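Side-chain contacts in putative creatinine amidohydrolase (Bacteroides fragilis, PDB 3LUB), which probably hydrolyses carbon-nitrogen bonds in linear amides, as a zinc-dependent member of the creatininase superfamily: residues F[26-31]-F[123-128]; F[44-49]-F[169-174]; F[154-159]-F[164-169]; F[173-178]-F[231-236]; F[191-194]-F[198-201]. All blocks are in the same frame, centred on the assembly; numbering follows the deposited sequence.

Interaction 1. Residues F[26-31]-F[123-128]. With EDO (1,2-ethanediol), chain B.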
# COMPACT_ATOMS: atom_id res chain seq x y z
N LEU F 26 18.04 17.79 5.65
CA LEU F 26 16.70 17.91 5.11
C LEU F 26 15.82 18.71 6.07
O LEU F 26 15.40 18.18 7.11
CB LEU F 26 16.13 16.51 4.86
CG LEU F 26 14.74 16.37 4.22
CD1 LEU F 26 14.77 17.00 2.82
CD2 LEU F 26 14.33 14.89 4.19
N PRO F 27 15.55 19.99 5.75
CA PRO F 27 14.57 20.69 6.55
C PRO F 27 13.15 20.16 6.23
O PRO F 27 12.80 19.90 5.08
CB PRO F 27 14.75 22.17 6.14
CG PRO F 27 15.98 22.21 5.26
CD PRO F 27 16.09 20.83 4.68
N TRP F 28 12.36 19.93 7.28
CA TRP F 28 11.04 19.38 7.11
C TRP F 28 10.08 20.18 7.95
O TRP F 28 10.22 20.28 9.21
CB TRP F 28 11.03 17.90 7.50
CG TRP F 28 9.90 17.15 6.96
CD1 TRP F 28 8.59 17.51 7.02
CD2 TRP F 28 9.95 15.91 6.26
NE1 TRP F 28 7.81 16.56 6.42
CE2 TRP F 28 8.61 15.56 5.96
CE3 TRP F 28 10.98 15.03 5.90
CZ2 TRP F 28 8.27 14.38 5.29
CZ3 TRP F 28 10.66 13.88 5.25
CH2 TRP F 28 9.30 13.55 4.93
N GLY F 29 9.15 20.80 7.24
CA GLY F 29 8.21 21.73 7.80
C GLY F 29 6.76 21.30 7.76
O GLY F 29 6.42 20.17 8.07
N ALA F 30 5.91 22.26 7.46
CA ALA F 30 4.46 22.12 7.44
C ALA F 30 3.92 23.33 6.69
O ALA F 30 4.61 24.36 6.60
CB ALA F 30 3.88 22.08 8.89
N THR F 31 2.69 23.19 6.18
CA THR F 31 1.89 24.27 5.61
C THR F 31 0.69 24.46 6.58
O THR F 31 -0.27 23.68 6.60
CB THR F 31 1.50 23.92 4.16
OG1 THR F 31 2.70 23.56 3.42
CG2 THR F 31 0.73 25.07 3.43
N ASN F 123 5.54 16.54 13.44
CA ASN F 123 6.30 15.54 12.71
C ASN F 123 7.09 14.61 13.65
O ASN F 123 7.72 15.05 14.61
CB ASN F 123 7.28 16.20 11.72
CG ASN F 123 6.58 17.07 10.68
OD1 ASN F 123 5.40 16.85 10.33
ND2 ASN F 123 7.32 18.07 10.16
N ASN F 124 7.04 13.32 13.35
CA ASN F 124 7.70 12.27 14.12
C ASN F 124 8.35 11.31 13.13
O ASN F 124 7.68 10.78 12.27
CB ASN F 124 6.67 11.54 14.99
CG ASN F 124 6.13 12.42 16.13
OD1 ASN F 124 6.89 12.82 17.02
ND2 ASN F 124 4.82 12.71 16.11
N PHE F 125 9.67 11.13 13.23
CA PHE F 125 10.45 10.41 12.26
C PHE F 125 11.12 9.14 12.78
O PHE F 125 11.83 8.49 12.02
CB PHE F 125 11.56 11.33 11.68
CG PHE F 125 11.01 12.52 10.97
CD1 PHE F 125 10.47 12.39 9.70
CD2 PHE F 125 10.99 13.77 11.58
CE1 PHE F 125 9.90 13.49 9.04
CE2 PHE F 125 10.42 14.87 10.92
CZ PHE F 125 9.88 14.71 9.64
N LYS F 126 10.93 8.80 14.05
CA LYS F 126 11.65 7.67 14.64
C LYS F 126 11.29 6.35 13.99
O LYS F 126 12.18 5.54 13.72
CB LYS F 126 11.43 7.59 16.17
CG LYS F 126 12.05 8.73 16.96
CD LYS F 126 11.80 8.56 18.44
CE LYS F 126 12.51 9.62 19.26
NZ LYS F 126 12.46 9.18 20.68
N GLY F 127 10.01 6.10 13.76
CA GLY F 127 9.57 4.88 13.05
C GLY F 127 10.13 4.75 11.63
O GLY F 127 10.59 3.68 11.23
N MSE F 128 10.10 5.84 10.86
CA MSE F 128 10.61 5.82 9.49
C MSE F 128 12.10 5.51 9.47
O MSE F 128 12.57 4.79 8.60
CB MSE F 128 10.43 7.18 8.84
CG MSE F 128 9.03 7.65 8.70
SE MSE F 128 8.87 9.41 7.90
CE MSE F 128 7.34 9.84 8.94
C1 EDO B . 2.11 21.95 0.22
O1 EDO B . 2.48 23.25 0.70
C2 EDO B . 2.28 21.94 -1.30
O2 EDO B . 1.26 22.74 -1.92

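Interaction 2. Residues F[44-49]-F[169-174]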
# COMPACT_ATOMS: atom_id res chain seq x y z
N CYS F 44 8.88 25.56 7.62
CA CYS F 44 9.87 25.28 6.58
C CYS F 44 11.00 26.31 6.59
O CYS F 44 12.18 25.97 6.48
CB CYS F 44 9.23 25.36 5.18
SG CYS F 44 8.07 24.01 4.69
N ILE F 45 10.61 27.58 6.68
CA ILE F 45 11.53 28.70 6.60
C ILE F 45 12.57 28.68 7.71
O ILE F 45 13.75 28.83 7.45
CB ILE F 45 10.79 30.05 6.65
CG1 ILE F 45 9.94 30.25 5.39
CG2 ILE F 45 11.77 31.18 6.82
CD1 ILE F 45 8.83 31.29 5.48
N LEU F 46 12.13 28.51 8.96
CA LEU F 46 13.02 28.58 10.10
C LEU F 46 14.11 27.51 10.12
O LEU F 46 15.29 27.86 10.25
CB LEU F 46 12.23 28.58 11.40
CG LEU F 46 11.40 29.85 11.58
CD1 LEU F 46 10.87 29.99 13.03
CD2 LEU F 46 12.23 31.07 11.14
N PRO F 47 13.75 26.22 9.97
CA PRO F 47 14.85 25.22 9.87
C PRO F 47 15.76 25.35 8.67
O PRO F 47 16.91 25.02 8.74
CB PRO F 47 14.11 23.88 9.84
CG PRO F 47 12.70 24.19 9.51
CD PRO F 47 12.43 25.56 10.01
N HIS F 48 15.22 25.81 7.53
CA HIS F 48 16.06 26.04 6.36
C HIS F 48 17.14 27.10 6.69
O HIS F 48 18.33 26.88 6.49
CB HIS F 48 15.24 26.52 5.16
CG HIS F 48 16.09 26.89 3.99
ND1 HIS F 48 16.53 28.17 3.76
CD2 HIS F 48 16.63 26.13 3.01
CE1 HIS F 48 17.28 28.20 2.68
NE2 HIS F 48 17.37 26.96 2.21
N ASP F 49 16.69 28.24 7.20
CA ASP F 49 17.63 29.35 7.55
C ASP F 49 18.64 28.98 8.64
O ASP F 49 19.85 29.24 8.50
CB ASP F 49 16.83 30.60 7.92
CG ASP F 49 16.13 31.22 6.71
OD1 ASP F 49 16.24 30.65 5.59
OD2 ASP F 49 15.44 32.26 6.89
N THR F 169 7.97 33.69 16.68
CA THR F 169 7.82 35.05 16.14
C THR F 169 9.15 35.79 16.16
O THR F 169 9.50 36.42 15.18
CB THR F 169 6.77 35.88 16.88
OG1 THR F 169 5.52 35.18 16.88
CG2 THR F 169 6.58 37.19 16.17
N SER F 170 9.91 35.67 17.25
CA SER F 170 11.19 36.35 17.37
C SER F 170 12.16 35.89 16.32
O SER F 170 12.84 36.70 15.72
CB SER F 170 11.84 36.16 18.76
OG SER F 170 11.09 36.78 19.79
N VAL F 171 12.23 34.57 16.12
CA VAL F 171 13.20 34.02 15.18
C VAL F 171 12.81 34.40 13.74
O VAL F 171 13.66 34.69 12.94
CB VAL F 171 13.35 32.50 15.35
CG1 VAL F 171 14.38 31.93 14.33
CG2 VAL F 171 13.75 32.14 16.83
N MSE F 172 11.51 34.48 13.44
CA MSE F 172 11.05 34.97 12.12
C MSE F 172 11.42 36.45 11.97
O MSE F 172 11.85 36.87 10.91
CB MSE F 172 9.54 34.82 11.94
CG MSE F 172 9.05 35.14 10.54
SE MSE F 172 9.88 33.97 9.13
CE MSE F 172 9.07 32.21 9.52
N MSE F 173 11.23 37.24 13.03
CA MSE F 173 11.55 38.67 12.97
C MSE F 173 13.01 38.88 12.67
O MSE F 173 13.37 39.82 11.95
CB MSE F 173 11.15 39.39 14.24
CG MSE F 173 9.66 39.62 14.37
SE MSE F 173 9.16 40.22 16.18
CE MSE F 173 9.55 42.25 16.07
N HIS F 174 13.85 37.99 13.19
CA HIS F 174 15.29 38.03 12.93
C HIS F 174 15.63 37.68 11.49
O HIS F 174 16.25 38.46 10.78
CB HIS F 174 16.00 37.12 13.90
CG HIS F 174 17.43 36.85 13.56
ND1 HIS F 174 18.38 37.84 13.51
CD2 HIS F 174 18.09 35.70 13.33
CE1 HIS F 174 19.55 37.32 13.22
NE2 HIS F 174 19.41 36.01 13.11

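Interaction 3. Residues F[154-159]-F[164-169]. With ZN (zinc ion), chain C.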
# COMPACT_ATOMS: atom_id res chain seq x y z
N GLY F 154 14.47 30.82 29.36
CA GLY F 154 15.57 31.79 29.49
C GLY F 154 15.64 32.84 28.38
O GLY F 154 15.95 34.00 28.64
N TYR F 155 15.34 32.44 27.14
CA TYR F 155 15.50 33.34 25.99
C TYR F 155 14.26 34.21 25.71
O TYR F 155 14.33 35.21 24.99
CB TYR F 155 15.92 32.53 24.76
CG TYR F 155 17.37 32.02 24.83
CD1 TYR F 155 18.41 32.84 24.40
CD2 TYR F 155 17.70 30.75 25.32
CE1 TYR F 155 19.74 32.42 24.46
CE2 TYR F 155 19.05 30.32 25.40
CZ TYR F 155 20.06 31.17 24.97
OH TYR F 155 21.40 30.85 25.00
N PHE F 156 13.13 33.81 26.28
CA PHE F 156 11.85 34.45 26.04
C PHE F 156 11.07 34.58 27.34
O PHE F 156 11.32 33.87 28.29
CB PHE F 156 11.06 33.64 24.98
CG PHE F 156 11.86 33.41 23.71
CD1 PHE F 156 12.00 34.43 22.77
CD2 PHE F 156 12.52 32.22 23.50
CE1 PHE F 156 12.78 34.24 21.63
CE2 PHE F 156 13.27 32.02 22.37
CZ PHE F 156 13.41 33.04 21.43
N GLU F 157 10.12 35.51 27.36
CA GLU F 157 9.36 35.83 28.57
C GLU F 157 8.08 35.01 28.70
O GLU F 157 7.79 34.49 29.77
CB GLU F 157 9.00 37.32 28.60
CG GLU F 157 10.21 38.27 28.60
CD GLU F 157 9.81 39.77 28.53
OE1 GLU F 157 9.37 40.33 29.57
OE2 GLU F 157 9.96 40.37 27.45
N ALA F 158 7.28 34.95 27.64
CA ALA F 158 6.01 34.24 27.68
C ALA F 158 6.22 32.81 28.18
O ALA F 158 7.16 32.12 27.76
CB ALA F 158 5.34 34.24 26.32
N GLU F 159 5.36 32.38 29.10
CA GLU F 159 5.51 31.05 29.70
C GLU F 159 4.87 30.00 28.80
O GLU F 159 5.47 28.95 28.58
CB GLU F 159 4.97 31.02 31.13
CG GLU F 159 6.04 30.59 32.18
CD GLU F 159 5.82 31.27 33.53
OE1 GLU F 159 4.64 31.52 33.88
OE2 GLU F 159 6.83 31.56 34.24
N ALA F 164 3.55 29.47 17.15
CA ALA F 164 3.42 30.85 16.65
C ALA F 164 3.52 31.85 17.82
O ALA F 164 2.90 32.91 17.80
CB ALA F 164 2.08 31.04 15.92
N GLY F 165 4.29 31.50 18.83
CA GLY F 165 4.37 32.25 20.06
C GLY F 165 5.56 33.17 20.01
O GLY F 165 5.96 33.59 18.94
N GLU F 166 6.14 33.45 21.17
CA GLU F 166 7.17 34.46 21.26
C GLU F 166 8.41 34.03 20.57
O GLU F 166 9.02 34.81 19.87
CB GLU F 166 7.46 34.85 22.72
CG GLU F 166 8.28 36.15 22.86
CD GLU F 166 8.57 36.51 24.32
OE1 GLU F 166 7.63 36.45 25.13
OE2 GLU F 166 9.72 36.84 24.63
N SER F 167 8.81 32.78 20.77
CA SER F 167 10.03 32.25 20.21
C SER F 167 10.01 32.14 18.68
O SER F 167 10.98 32.54 18.00
CB SER F 167 10.32 30.87 20.82
OG SER F 167 9.17 30.03 20.74
N GLU F 168 8.95 31.53 18.14
CA GLU F 168 8.85 31.41 16.68
C GLU F 168 8.73 32.80 16.05
O GLU F 168 9.29 33.04 14.97
CB GLU F 168 7.64 30.55 16.26
CG GLU F 168 7.98 29.10 15.96
CD GLU F 168 6.86 28.32 15.29
OE1 GLU F 168 5.68 28.60 15.57
OE2 GLU F 168 7.19 27.36 14.53
N THR F 169 7.97 33.69 16.68
CA THR F 169 7.82 35.05 16.14
C THR F 169 9.15 35.79 16.16
O THR F 169 9.50 36.42 15.18
CB THR F 169 6.77 35.88 16.88
OG1 THR F 169 5.52 35.18 16.88
CG2 THR F 169 6.58 37.19 16.17
ZN ZN C . 5.66 26.60 13.70
O HOH W 1 4.84 25.19 15.02

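Interaction 4. Residues F[173-178]-F[231-236]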
# COMPACT_ATOMS: atom_id res chain seq x y z
N MSE F 173 11.23 37.24 13.03
CA MSE F 173 11.55 38.67 12.97
C MSE F 173 13.01 38.88 12.67
O MSE F 173 13.37 39.82 11.95
CB MSE F 173 11.15 39.39 14.24
CG MSE F 173 9.66 39.62 14.37
SE MSE F 173 9.16 40.22 16.18
CE MSE F 173 9.55 42.25 16.07
N HIS F 174 13.85 37.99 13.19
CA HIS F 174 15.29 38.03 12.93
C HIS F 174 15.63 37.68 11.49
O HIS F 174 16.25 38.46 10.78
CB HIS F 174 16.00 37.12 13.90
CG HIS F 174 17.43 36.85 13.56
ND1 HIS F 174 18.38 37.84 13.51
CD2 HIS F 174 18.09 35.70 13.33
CE1 HIS F 174 19.55 37.32 13.22
NE2 HIS F 174 19.41 36.01 13.11
N TYR F 175 15.18 36.51 11.06
CA TYR F 175 15.53 36.02 9.73
C TYR F 175 14.75 36.67 8.61
O TYR F 175 15.31 36.93 7.58
CB TYR F 175 15.31 34.49 9.66
CG TYR F 175 16.42 33.67 10.26
CD1 TYR F 175 17.73 33.78 9.80
CD2 TYR F 175 16.17 32.77 11.27
CE1 TYR F 175 18.75 33.02 10.36
CE2 TYR F 175 17.17 32.01 11.82
CZ TYR F 175 18.45 32.13 11.35
OH TYR F 175 19.42 31.35 11.92
N HIS F 176 13.44 36.89 8.78
CA HIS F 176 12.62 37.50 7.73
C HIS F 176 11.66 38.53 8.28
O HIS F 176 10.46 38.32 8.30
CB HIS F 176 11.85 36.43 6.95
CG HIS F 176 12.72 35.51 6.16
ND1 HIS F 176 13.21 35.84 4.92
CD2 HIS F 176 13.24 34.29 6.46
CE1 HIS F 176 13.96 34.85 4.47
NE2 HIS F 176 14.01 33.91 5.40
N PRO F 177 12.18 39.68 8.70
CA PRO F 177 11.32 40.73 9.24
C PRO F 177 10.18 41.22 8.32
O PRO F 177 9.15 41.69 8.80
CB PRO F 177 12.31 41.88 9.55
CG PRO F 177 13.58 41.53 8.86
CD PRO F 177 13.61 40.03 8.72
N GLU F 178 10.41 41.14 7.01
CA GLU F 178 9.43 41.51 6.00
C GLU F 178 8.22 40.56 5.94
O GLU F 178 7.25 40.87 5.29
CB GLU F 178 10.11 41.58 4.63
CG GLU F 178 10.39 40.25 3.89
CD GLU F 178 11.60 39.48 4.41
OE1 GLU F 178 12.32 40.00 5.31
OE2 GLU F 178 11.81 38.35 3.92
N ARG F 231 19.56 36.11 19.37
CA ARG F 231 20.32 35.54 20.48
C ARG F 231 20.07 34.04 20.73
O ARG F 231 20.99 33.29 21.04
CB ARG F 231 20.08 36.35 21.75
CG ARG F 231 20.56 37.75 21.55
CD ARG F 231 20.63 38.53 22.81
NE ARG F 231 21.24 39.82 22.53
CZ ARG F 231 21.37 40.80 23.42
NH1 ARG F 231 20.93 40.66 24.68
NH2 ARG F 231 21.94 41.94 23.04
N TYR F 232 18.82 33.64 20.62
CA TYR F 232 18.43 32.25 20.71
C TYR F 232 19.04 31.40 19.61
O TYR F 232 19.44 30.28 19.89
CB TYR F 232 16.91 32.14 20.68
CG TYR F 232 16.29 30.76 20.87
CD1 TYR F 232 16.72 29.89 21.89
CD2 TYR F 232 15.23 30.36 20.07
CE1 TYR F 232 16.13 28.66 22.07
CE2 TYR F 232 14.63 29.13 20.26
CZ TYR F 232 15.09 28.28 21.24
OH TYR F 232 14.49 27.06 21.38
N VAL F 233 19.09 31.88 18.37
CA VAL F 233 19.57 31.01 17.28
C VAL F 233 21.06 30.84 17.32
O VAL F 233 21.55 29.81 16.86
CB VAL F 233 19.06 31.41 15.84
CG1 VAL F 233 17.52 31.42 15.79
CG2 VAL F 233 19.68 32.71 15.32
N LYS F 234 21.78 31.80 17.89
CA LYS F 234 23.25 31.68 17.97
C LYS F 234 23.71 30.33 18.55
O LYS F 234 24.45 29.61 17.87
CB LYS F 234 23.91 32.86 18.72
CG LYS F 234 25.38 33.04 18.34
CD LYS F 234 26.14 33.97 19.32
CE LYS F 234 27.63 34.04 18.97
NZ LYS F 234 28.38 35.01 19.82
N PRO F 235 23.28 29.97 19.77
CA PRO F 235 23.67 28.65 20.28
C PRO F 235 23.13 27.42 19.49
O PRO F 235 23.81 26.38 19.41
CB PRO F 235 23.10 28.66 21.72
CG PRO F 235 21.99 29.65 21.68
CD PRO F 235 22.45 30.70 20.75
N ILE F 236 21.91 27.54 18.94
CA ILE F 236 21.29 26.47 18.12
C ILE F 236 22.23 26.20 16.93
O ILE F 236 22.65 25.06 16.67
CB ILE F 236 19.82 26.87 17.67
CG1 ILE F 236 18.89 27.02 18.88
CG2 ILE F 236 19.22 25.86 16.68
CD1 ILE F 236 17.51 27.67 18.57

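Interaction 5. Residues F[191-194]-F[198-201]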
# COMPACT_ATOMS: atom_id res chain seq x y z
N LYS F 191 -6.81 26.75 25.52
CA LYS F 191 -7.72 26.15 26.48
C LYS F 191 -7.24 24.73 26.69
O LYS F 191 -6.89 24.05 25.73
CB LYS F 191 -9.14 26.20 25.90
CG LYS F 191 -10.23 26.07 26.92
CD LYS F 191 -11.59 26.46 26.35
CE LYS F 191 -12.33 25.27 25.75
NZ LYS F 191 -13.03 24.46 26.78
N PRO F 192 -7.14 24.28 27.96
CA PRO F 192 -6.66 22.93 28.22
C PRO F 192 -7.77 21.90 28.03
O PRO F 192 -8.91 22.28 27.77
CB PRO F 192 -6.25 23.01 29.70
CG PRO F 192 -7.22 23.95 30.26
CD PRO F 192 -7.46 24.99 29.21
N PHE F 193 -7.42 20.63 28.17
CA PHE F 193 -8.40 19.52 28.16
C PHE F 193 -9.26 19.58 29.40
O PHE F 193 -8.83 20.14 30.41
CB PHE F 193 -7.69 18.17 28.14
CG PHE F 193 -6.87 17.92 26.89
CD1 PHE F 193 -7.47 17.90 25.64
CD2 PHE F 193 -5.50 17.64 26.98
CE1 PHE F 193 -6.69 17.65 24.49
CE2 PHE F 193 -4.74 17.38 25.86
CZ PHE F 193 -5.34 17.36 24.62
N ALA F 194 -10.47 19.02 29.32
CA ALA F 194 -11.36 18.83 30.48
C ALA F 194 -11.04 17.54 31.26
O ALA F 194 -11.61 17.31 32.34
CB ALA F 194 -12.82 18.82 30.02
N LEU F 198 -4.86 14.17 31.25
CA LEU F 198 -4.25 14.52 29.95
C LEU F 198 -3.51 15.84 30.05
O LEU F 198 -2.49 16.01 29.40
CB LEU F 198 -5.27 14.58 28.81
CG LEU F 198 -6.00 13.30 28.43
CD1 LEU F 198 -6.86 13.54 27.20
CD2 LEU F 198 -5.03 12.12 28.26
N ASN F 199 -4.00 16.78 30.86
CA ASN F 199 -3.25 18.03 31.09
C ASN F 199 -1.96 17.73 31.86
O ASN F 199 -0.90 18.30 31.58
CB ASN F 199 -4.09 19.09 31.80
CG ASN F 199 -5.27 19.55 30.99
OD1 ASN F 199 -5.21 19.69 29.76
ND2 ASN F 199 -6.37 19.79 31.67
N GLU F 200 -2.04 16.78 32.80
CA GLU F 200 -0.90 16.34 33.59
C GLU F 200 0.06 15.48 32.80
O GLU F 200 1.15 15.20 33.27
CB GLU F 200 -1.37 15.51 34.80
CG GLU F 200 -2.16 16.26 35.87
CD GLU F 200 -3.00 15.31 36.74
OE1 GLU F 200 -2.68 14.08 36.79
OE2 GLU F 200 -3.99 15.79 37.36
N LYS F 201 -0.35 15.01 31.62
CA LYS F 201 0.50 14.18 30.75
C LYS F 201 0.73 12.75 31.23
O LYS F 201 1.76 12.14 30.92
CB LYS F 201 1.84 14.88 30.44
CG LYS F 201 1.60 16.24 29.81
CD LYS F 201 2.86 16.93 29.35
CE LYS F 201 2.47 18.32 28.77
NZ LYS F 201 3.60 19.07 28.21

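Interaction 1. Residues F[26-31]-F[123-128]
The polar part of the contact is a single bond from the side-chain amide of Asn-123 to the backbone of Gly-29: Asn-123 ND2 lies 3.1 Å from Gly-29 O, with a nearly straight N-H...O angle of 169°. The acceptor sits in the plane of the amide, while ND2 is tilted somewhat from the carbonyl plane. Asn-123 CG lies beside its own backbone N (chi1 -59°), which carries the amide across to the end of strand 23-28. Asn-123 OD1 accepts from Ala-76 N and Gln-95 NE2, so partners on both arms fix which way round the amide sits. Trp-28 NE1 is turned to a different partner, Phe-74 O.

The aromatic part is an oblique meeting of Trp-28 and Phe-125, planes 58° apart, with the CE1-CZ side of the phenyl ring over one face of the indole; Phe-125 CZ reaches Trp-28 CD2 at 3.6 Å. Asn-123 ND2 also comes to 3.4 Å from Trp-28 CD1.

In the loop beyond the strand, a 1,2-ethanediol, probably from the crystallisation liquor, bonds through O1 to Thr-31 OG1 at 2.7 Å; Thr-31 OG1 is also hydrogen-bonded to Pro-73 O.

Asn-123 thus ties two loops that leave neighbouring parallel strands, one leading to the zinc ligand Glu-32 and the other carrying His-120. Buried here, its amide has sound partners on both arms, which offset the cost of burying its polar atoms.

Interaction 2. Residues F[44-49]-F[169-174]
No ring lies between Leu-46 and Met-172, the pair at the middle of this contact; the flat groups sit to one side, where the edge of the His-48 ring meets the carboxylate of Asp-49. His-48 ND1 bonds to Asp-49 OD1 at 3.1 Å, almost straight at 170°, with the oxygen close to the imidazole plane. At its other edge His-48 NE2 bonds to Asp-7, while Asp-49 OD2 has a weak hydrogen bond with His-176.

Between the helices the contact is wholly apolar. Met-172, a selenomethionine, sets out with CG opposite the backbone N (chi1 -172°) and then bends at chi2 and chi3, which swings its methyl round toward helix 42-62. There CE meets two successive residues, Met-172 CE coming to 3.7 Å from Leu-46 CD2 and 4.0 Å from Ile-45 CG2. The Ile-45 and Met-172 side chains cross at about a right angle. Leu-46 CD2 bridges two residues in turn, since Val-171 CG1 is 3.9 Å away from it. Val-171 continues the packing on its far side onto Val-233 of helix 226-249.

The segment axes approach to 10.5 Å and cross at 63°, a separation bridged by these branched and bent side chains. Helix 42-62 carries Asp-43 just before this segment, and helix 166-175 carries Glu-168. Both residues bind the same zinc ion, so the contact is a hydrophobic helix pair packed beside the two-zinc site of a creatininase-superfamily enzyme.

Interaction 3. Residues F[154-159]-F[164-169]
Glu-166 holds the loop 154-159 by two backbone N-H groups, one for each carboxylate oxygen: Glu-157 N bonds to Glu-166 OE2 at 3.1 Å and Ala-158 N bonds to Glu-166 OE1 at 2.9 Å. Both donors come from above the carboxylate plane, 38° out of it. The bonds join the loop after strand 140-145 to the first turn of helix 166-175, whose N-cap is Gly-165, in the creatininase-family fold beside the zinc site. Extended beyond CG, and with CG anti to the backbone N (chi1 -166°), the side chain reaches straight across to the loop.

Glu-157 OE2 and Glu-166 OE2 lie 4.5 Å apart, and Lys-228 of helix 226-249 forms salt bridges with both, which would offset their like charges.

On the zinc side of the turn, Glu-168 OE2 binds the metal at 1.9 Å, completing a site with His-34, Asp-43 and a water. Glu-168 OE1 accepts from Ala-164 N at 2.8 Å, a bond that helps fix the carboxylate's rotation. Thr-169 OG1 and Thr-169 N bond to Gly-165 O from opposite faces of its carbonyl plane.

Packing falls to Phe-156. Its ring stands almost perpendicular to the Glu-166 carboxylate, with OE2 at the ring edge, and it meets Tyr-232 edge-to-face. Ser-167 lies over one face of the ring: CA forms a CH-pi contact 3.6 Å from the ring centroid, close to its normal, and Ser-167 CB reaches Phe-156 CE2 at 3.5 Å.

Interaction 4. Residues F[173-178]-F[231-236]
Tyr-175 OH is hydrogen-bonded to Glu-53 of helix 42-62 and at the same time rests against Val-233 CG2, 3.7 Å away. This is helix-helix packing: the last turn of helix 166-175 meets the long helix 226-249, with one valine as the meeting point. Tyr-175 and Val-233 come from opposite directions. The valine straddles the phenol end obliquely: CG2 touches the hydroxyl while Val-233 CG1 approaches Tyr-175 CE2 at 4.0 Å. A chi1 of -57° at Val-233 sets CG2 between the backbone N and the carbonyl carbon, from where this methyl also reaches the imidazole of His-174.

Where the helix ends, His-176 is the first residue to leave helical angles. His-176 ND1 bonds to Glu-178 OE2 at 3.0 Å, on the syn side of the carboxylate and close to the ring plane, a bond between two side chains just past the helix end.

The two aromatic residues of the helix turn are themselves in contact. His-174 CD2 lies over the centre of one face of the Tyr-175 ring, 3.8 Å above its plane, and the same carbon stands 3.9 Å from Val-233 CG2.

Interaction 5. Residues F[191-194]-F[198-201]
Phe-193 and Asn-199 lie with their flat groups almost parallel, phenyl and amide planes only 14° apart, though the side chains themselves run obliquely to each other. The amide pairs with the backbone of Phe-193 at both ends. Asn-199 OD1 accepts from Phe-193 N at 2.9 Å, in the carbonyl plane and on a lone pair, although the bond is bent to 138°. Asn-199 ND2 gives the shorter and straighter bond, 2.8 Å to Phe-193 O, approaching from above that carbonyl's plane. One amide thus closes a ring of two bonds with a single residue, which fixes its rotation and leaves little doubt which arm is oxygen. With CG anti to the carbonyl carbon (chi1 -64°), the end of Asn-199 comes round to the loop. Asn-199 OD1 also packs against Phe-193 CB at 3.3 Å and Pro-192 CB at 3.5 Å.

Leu-198 crosses Phe-193 at about a right angle. Leu-198 CB meets Phe-193 CD2 at 3.6 Å, while CD1 lies over one face of the ring, toward the rim. Tyr-253 and Leu-252 of the second subunit also touch the Phe-193 side chain, so the ring is shared between the local turn and the subunit interface.

Lys-201, with positive phi, ends the short helix 196-199 in a Schellman motif. The loop thus folds back on the very helix it leads into, far from the central sheet, and Lys-191 pairs by backbone with Ala-212 of helix 209-212.

In the fold
From the N terminus, interaction 1 opens on strand 23-28 and closes at the start of helix 126-135, tying the sheet to the loop beyond strand 113-118. Interaction 2 opens within that span, on helix 42-62, and closes later on helix 166-175, so the two cross; they touch where Gly-29 and Pro-27 meet Cys-44 and Pro-47. Interaction 3 is a short loop lying wholly within the span of interaction 2 and sharing Thr-169 with it. Interaction 4 starts on Met-173 and His-174, where interaction 2 ends, and runs on to helix 226-249. Inside its span lies the small loop of interaction 5, remote from the others, at the second subunit.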